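PDB 1ZA0: putative acyl-[acyl-carrier-protein] desaturase DesA2 from Mycobacterium tuberculosis, which may act as an iron-dependent acyl-ACP desaturase of mycobacterial fatty acid biosynthesis, introducing double bonds into acyl chains carried on acyl carrier protein. Local coordinates for residues D30-H35 / A186-R191; H108-A113 / V190-F195. One frame throughout, in Å; residues are numbered along the deposited sequence.

Contact 1: D30-H35 / A186-R191; sequences DIWFAH and ARDEVR. With MN (manganese (II) ion), chain B; EDO (1,2-ethanediol), chain C.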
# COMPACT_ATOMS: atom_id res chain seq x y z
N ASP A 30 -14.14 5.86 9.07
CA ASP A 30 -14.11 5.37 10.46
C ASP A 30 -12.66 5.58 10.96
O ASP A 30 -11.82 4.67 10.84
CB ASP A 30 -14.50 3.89 10.47
CG ASP A 30 -14.55 3.30 11.88
OD1 ASP A 30 -14.61 4.03 12.90
OD2 ASP A 30 -14.52 2.06 12.04
N ILE A 31 -12.42 6.77 11.47
CA ILE A 31 -11.10 7.40 11.62
C ILE A 31 -10.37 6.71 12.72
O ILE A 31 -10.93 6.43 13.71
CB ILE A 31 -11.27 8.95 11.89
CG1 ILE A 31 -11.88 9.64 10.68
CG2 ILE A 31 -9.95 9.67 12.26
CD1 ILE A 31 -11.33 9.23 9.35
N TRP A 32 -9.11 6.40 12.49
CA TRP A 32 -8.21 5.87 13.53
C TRP A 32 -6.95 6.75 13.62
O TRP A 32 -6.66 7.52 12.72
CB TRP A 32 -7.86 4.41 13.25
CG TRP A 32 -7.10 4.15 11.99
CD1 TRP A 32 -7.60 4.08 10.71
CD2 TRP A 32 -5.71 3.80 11.88
NE1 TRP A 32 -6.61 3.75 9.81
CE2 TRP A 32 -5.44 3.56 10.50
CE3 TRP A 32 -4.67 3.66 12.80
CZ2 TRP A 32 -4.19 3.23 10.04
CZ3 TRP A 32 -3.44 3.32 12.34
CH2 TRP A 32 -3.19 3.13 10.96
N PHE A 33 -6.23 6.63 14.75
CA PHE A 33 -5.01 7.39 15.02
C PHE A 33 -3.87 6.41 15.23
O PHE A 33 -4.06 5.40 15.86
CB PHE A 33 -5.24 8.28 16.25
CG PHE A 33 -6.37 9.22 16.08
CD1 PHE A 33 -6.20 10.41 15.38
CD2 PHE A 33 -7.65 8.93 16.61
CE1 PHE A 33 -7.28 11.29 15.20
CE2 PHE A 33 -8.74 9.80 16.39
CZ PHE A 33 -8.54 10.96 15.70
N ALA A 34 -2.73 6.69 14.59
CA ALA A 34 -1.54 5.92 14.69
C ALA A 34 -1.18 5.68 16.18
O ALA A 34 -0.85 4.54 16.55
CB ALA A 34 -0.39 6.69 13.94
N HIS A 35 -1.26 6.73 16.99
CA HIS A 35 -0.82 6.65 18.39
C HIS A 35 -1.64 5.65 19.22
O HIS A 35 -1.18 5.17 20.23
CB HIS A 35 -0.76 8.03 19.07
CG HIS A 35 -2.09 8.65 19.30
ND1 HIS A 35 -2.55 9.71 18.55
CD2 HIS A 35 -3.08 8.35 20.17
CE1 HIS A 35 -3.76 10.04 18.97
NE2 HIS A 35 -4.12 9.20 19.92
N ALA A 186 -4.87 -2.13 5.93
CA ALA A 186 -5.46 -2.93 4.84
C ALA A 186 -6.82 -2.37 4.42
O ALA A 186 -7.09 -2.31 3.20
CB ALA A 186 -5.62 -4.34 5.23
N ARG A 187 -7.65 -2.02 5.39
CA ARG A 187 -8.97 -1.44 5.14
C ARG A 187 -8.93 -0.08 4.43
O ARG A 187 -9.79 0.23 3.57
CB ARG A 187 -9.76 -1.33 6.42
CG ARG A 187 -10.14 -2.65 6.99
CD ARG A 187 -10.86 -2.58 8.34
NE ARG A 187 -10.81 -3.89 9.01
CZ ARG A 187 -11.56 -4.94 8.66
NH1 ARG A 187 -12.52 -4.83 7.71
NH2 ARG A 187 -11.39 -6.09 9.31
N ASP A 188 -7.93 0.73 4.76
CA ASP A 188 -7.68 1.97 4.04
C ASP A 188 -7.25 1.66 2.63
O ASP A 188 -7.74 2.31 1.71
CB ASP A 188 -6.62 2.84 4.72
CG ASP A 188 -7.10 3.51 5.97
OD1 ASP A 188 -8.34 3.69 6.23
OD2 ASP A 188 -6.27 3.94 6.81
N GLU A 189 -6.39 0.67 2.41
CA GLU A 189 -5.93 0.36 1.10
C GLU A 189 -7.08 -0.13 0.16
O GLU A 189 -7.07 0.19 -1.03
CB GLU A 189 -4.82 -0.70 1.09
CG GLU A 189 -3.61 -0.39 1.97
CD GLU A 189 -2.73 0.73 1.46
OE1 GLU A 189 -1.50 0.44 1.21
OE2 GLU A 189 -3.21 1.88 1.38
N VAL A 190 -8.04 -0.86 0.72
CA VAL A 190 -9.24 -1.27 -0.02
C VAL A 190 -10.01 -0.02 -0.54
O VAL A 190 -10.47 0.04 -1.70
CB VAL A 190 -10.10 -2.24 0.81
CG1 VAL A 190 -11.53 -2.40 0.21
CG2 VAL A 190 -9.38 -3.61 0.97
N ARG A 191 -10.14 0.92 0.36
CA ARG A 191 -10.77 2.19 0.08
C ARG A 191 -10.02 3.03 -0.95
O ARG A 191 -10.65 3.64 -1.84
CB ARG A 191 -11.02 2.94 1.37
CG ARG A 191 -12.09 2.32 2.18
CD ARG A 191 -12.12 2.81 3.64
NE ARG A 191 -12.24 4.25 3.83
CZ ARG A 191 -13.39 4.93 3.82
NH1 ARG A 191 -14.53 4.33 3.49
NH2 ARG A 191 -13.43 6.23 4.07
MN MN B . -2.90 3.33 -0.07
C1 EDO C . -7.33 6.94 8.66
O1 EDO C . -7.93 7.32 9.87
C2 EDO C . -8.39 6.55 7.66
O2 EDO C . -9.20 5.48 8.10
O HOH W 1 -0.95 2.64 -0.74
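The indole N-H of Trp32 points into the carboxylate of Asp188, with NE1 donating to OD2 over 3.0 Å at an N-H...acceptor angle of 156°. OD2 lies close to the ring plane and receives the bond on its syn side, though the donor stands 32° out of the carboxylate plane. A 1,2-ethanediol, probably from the crystallisation liquor, bridges the other carboxylate oxygen, OD1, to the backbone of Trp32: its O2 donates to Asp188 OD1 at 2.7 Å, while its O1 accepts from Trp32 N at 3.0 Å and donates to Trp32 O. Tryptophan suits this place because its flat ring can fill a buried site and still offer one polar edge. CG of Trp32 sits between the backbone N and the carbonyl carbon (chi1 63°), which carries the indole across to the helix. OD2 of Asp188 also hydrogen-bonds NE2 of His110, and would belong to a second-shell carboxylate if His110 binds iron, as similarity suggests. One residue on, Glu189 OE2 binds the manganese ion at 2.1 Å, and its OE1 pairs with Lys76. The loop that follows helix 9-27 is thus fastened to helix 176-206, with the indole also packed against His110 of helix 95-121.

Contact 2: H108-A113 / V190-F195; sequences HLHAIA and VRHEEF. With MN (manganese (II) ion), chain B.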
# COMPACT_ATOMS: atom_id res chain seq x y z
N HIS A 108 0.35 8.91 4.97
CA HIS A 108 1.26 9.40 5.97
C HIS A 108 1.00 8.76 7.33
O HIS A 108 1.90 8.45 8.05
CB HIS A 108 1.09 10.89 6.17
CG HIS A 108 2.16 11.48 7.01
ND1 HIS A 108 2.10 12.77 7.48
CD2 HIS A 108 3.33 10.97 7.47
CE1 HIS A 108 3.21 13.04 8.16
NE2 HIS A 108 3.97 11.97 8.17
N LEU A 109 -0.27 8.70 7.69
CA LEU A 109 -0.76 8.08 8.90
C LEU A 109 -0.26 6.64 9.07
O LEU A 109 0.21 6.28 10.15
CB LEU A 109 -2.28 8.17 9.00
CG LEU A 109 -2.79 7.64 10.37
CD1 LEU A 109 -2.76 8.75 11.44
CD2 LEU A 109 -4.16 7.09 10.23
N HIS A 110 -0.27 5.88 7.98
CA HIS A 110 0.20 4.52 7.94
C HIS A 110 1.69 4.48 8.28
O HIS A 110 2.09 3.67 9.12
CB HIS A 110 0.02 3.90 6.49
CG HIS A 110 -1.42 3.84 6.06
ND1 HIS A 110 -1.80 3.63 4.74
CD2 HIS A 110 -2.56 3.89 6.79
CE1 HIS A 110 -3.13 3.59 4.70
NE2 HIS A 110 -3.61 3.74 5.93
N ALA A 111 2.47 5.37 7.64
CA ALA A 111 3.92 5.45 7.88
C ALA A 111 4.20 5.81 9.38
O ALA A 111 5.07 5.21 10.01
CB ALA A 111 4.56 6.48 6.93
N ILE A 112 3.43 6.71 9.97
CA ILE A 112 3.69 7.09 11.36
C ILE A 112 3.42 5.90 12.26
O ILE A 112 4.21 5.62 13.19
CB ILE A 112 2.79 8.26 11.80
CG1 ILE A 112 3.14 9.56 11.01
CG2 ILE A 112 2.95 8.50 13.27
CD1 ILE A 112 1.89 10.58 11.06
N ALA A 113 2.26 5.25 12.06
CA ALA A 113 1.86 4.12 12.90
C ALA A 113 2.96 3.01 12.83
O ALA A 113 3.42 2.52 13.85
CB ALA A 113 0.57 3.53 12.45
N VAL A 190 -8.04 -0.86 0.72
CA VAL A 190 -9.24 -1.27 -0.02
C VAL A 190 -10.01 -0.02 -0.54
O VAL A 190 -10.47 0.04 -1.70
CB VAL A 190 -10.10 -2.24 0.81
CG1 VAL A 190 -11.53 -2.40 0.21
CG2 VAL A 190 -9.38 -3.61 0.97
N ARG A 191 -10.14 0.92 0.36
CA ARG A 191 -10.77 2.19 0.08
C ARG A 191 -10.02 3.03 -0.95
O ARG A 191 -10.65 3.64 -1.84
CB ARG A 191 -11.02 2.94 1.37
CG ARG A 191 -12.09 2.32 2.18
CD ARG A 191 -12.12 2.81 3.64
NE ARG A 191 -12.24 4.25 3.83
CZ ARG A 191 -13.39 4.93 3.82
NH1 ARG A 191 -14.53 4.33 3.49
NH2 ARG A 191 -13.43 6.23 4.07
N HIS A 192 -8.67 2.98 -0.91
CA HIS A 192 -7.86 3.70 -1.84
C HIS A 192 -8.05 3.09 -3.25
O HIS A 192 -8.21 3.81 -4.29
CB HIS A 192 -6.38 3.66 -1.38
CG HIS A 192 -6.09 4.46 -0.12
ND1 HIS A 192 -4.83 4.56 0.44
CD2 HIS A 192 -6.93 5.11 0.73
CE1 HIS A 192 -4.90 5.33 1.52
NE2 HIS A 192 -6.16 5.64 1.75
N GLU A 193 -7.95 1.78 -3.29
CA GLU A 193 -8.09 1.10 -4.53
C GLU A 193 -9.49 1.40 -5.18
O GLU A 193 -9.57 1.55 -6.40
CB GLU A 193 -7.84 -0.41 -4.39
CG GLU A 193 -7.91 -1.12 -5.76
CD GLU A 193 -8.31 -2.59 -5.73
OE1 GLU A 193 -8.44 -3.16 -4.62
OE2 GLU A 193 -8.45 -3.19 -6.85
N GLU A 194 -10.53 1.41 -4.36
CA GLU A 194 -11.93 1.53 -4.80
C GLU A 194 -12.02 2.92 -5.49
O GLU A 194 -12.57 3.08 -6.56
CB GLU A 194 -12.88 1.47 -3.60
CG GLU A 194 -14.37 1.76 -3.84
CD GLU A 194 -15.19 1.62 -2.59
OE1 GLU A 194 -14.57 1.45 -1.51
OE2 GLU A 194 -16.46 1.63 -2.63
N PHE A 195 -11.48 3.92 -4.83
CA PHE A 195 -11.48 5.30 -5.32
C PHE A 195 -10.77 5.42 -6.64
O PHE A 195 -11.39 5.84 -7.63
CB PHE A 195 -10.88 6.25 -4.27
CG PHE A 195 -11.34 7.70 -4.38
CD1 PHE A 195 -11.93 8.33 -3.31
CD2 PHE A 195 -11.13 8.42 -5.53
CE1 PHE A 195 -12.31 9.69 -3.38
CE2 PHE A 195 -11.53 9.77 -5.62
CZ PHE A 195 -12.13 10.39 -4.55
MN MN B . -2.90 3.33 -0.07
O HOH W 1 -0.95 2.64 -0.74
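His192 reaches from helix 176-206 toward His110 of helix 95-121, and the two imidazoles come from opposite directions to meet at their CE1 atoms, 4.0 Å apart. In His192, CG stands anti to the carbonyl carbon and beside the backbone N (chi1 -68°), which directs the ring toward helix 95-121. CB and CG of His192 lie 3.7 and 3.4 Å from the manganese ion, and ND1 leads the approach, binding it at 2.3 Å; a water 2.2 Å from the metal is a further ligand. This is the carboxylate-and-histidine metal centre of a ferritin-like four-helix bundle: Glu107, Glu159 and Glu189 complete the protein ligands seen here, with iron the expected native metal. CE1, next along the ring, makes the contact with His110; the planes lie 27° apart, but with centroids 5.9 Å from each other the rings barely overlap. Together with the metal bond at ND1, a hydrogen bond between NE2 and OE1 of Glu106 fixes the rotation of the imidazole, and histidine suits the site because one nitrogen can hold metal while the other is held by a carboxylate. Both ring nitrogens of His110, by similarity a ligand of the other iron site, are engaged in hydrogen bonds, ND1 with Lys76 and NE2 with Asp188.

Both contacts use helix 176-206 and share Val190 and Arg191, yet they differ in depth and chemistry. Contact 2 is buried inside the bundle, helix against helix, and its partners meet by carbon beside the metal. Contact 1 lies farther out and only partly buried, where a loop meets the helix through a polar bond. Their centres are 6 Å apart, and the metal ion joins them, with Glu189 supplying a ligand from contact 1 and His192 one from contact 2. A second connection is the packing of Trp32 CZ2 on His110 CD2, 3.7 Å apart, while Ala34 packs on Ala113. Contact 1 thus backs His110 from the loop side.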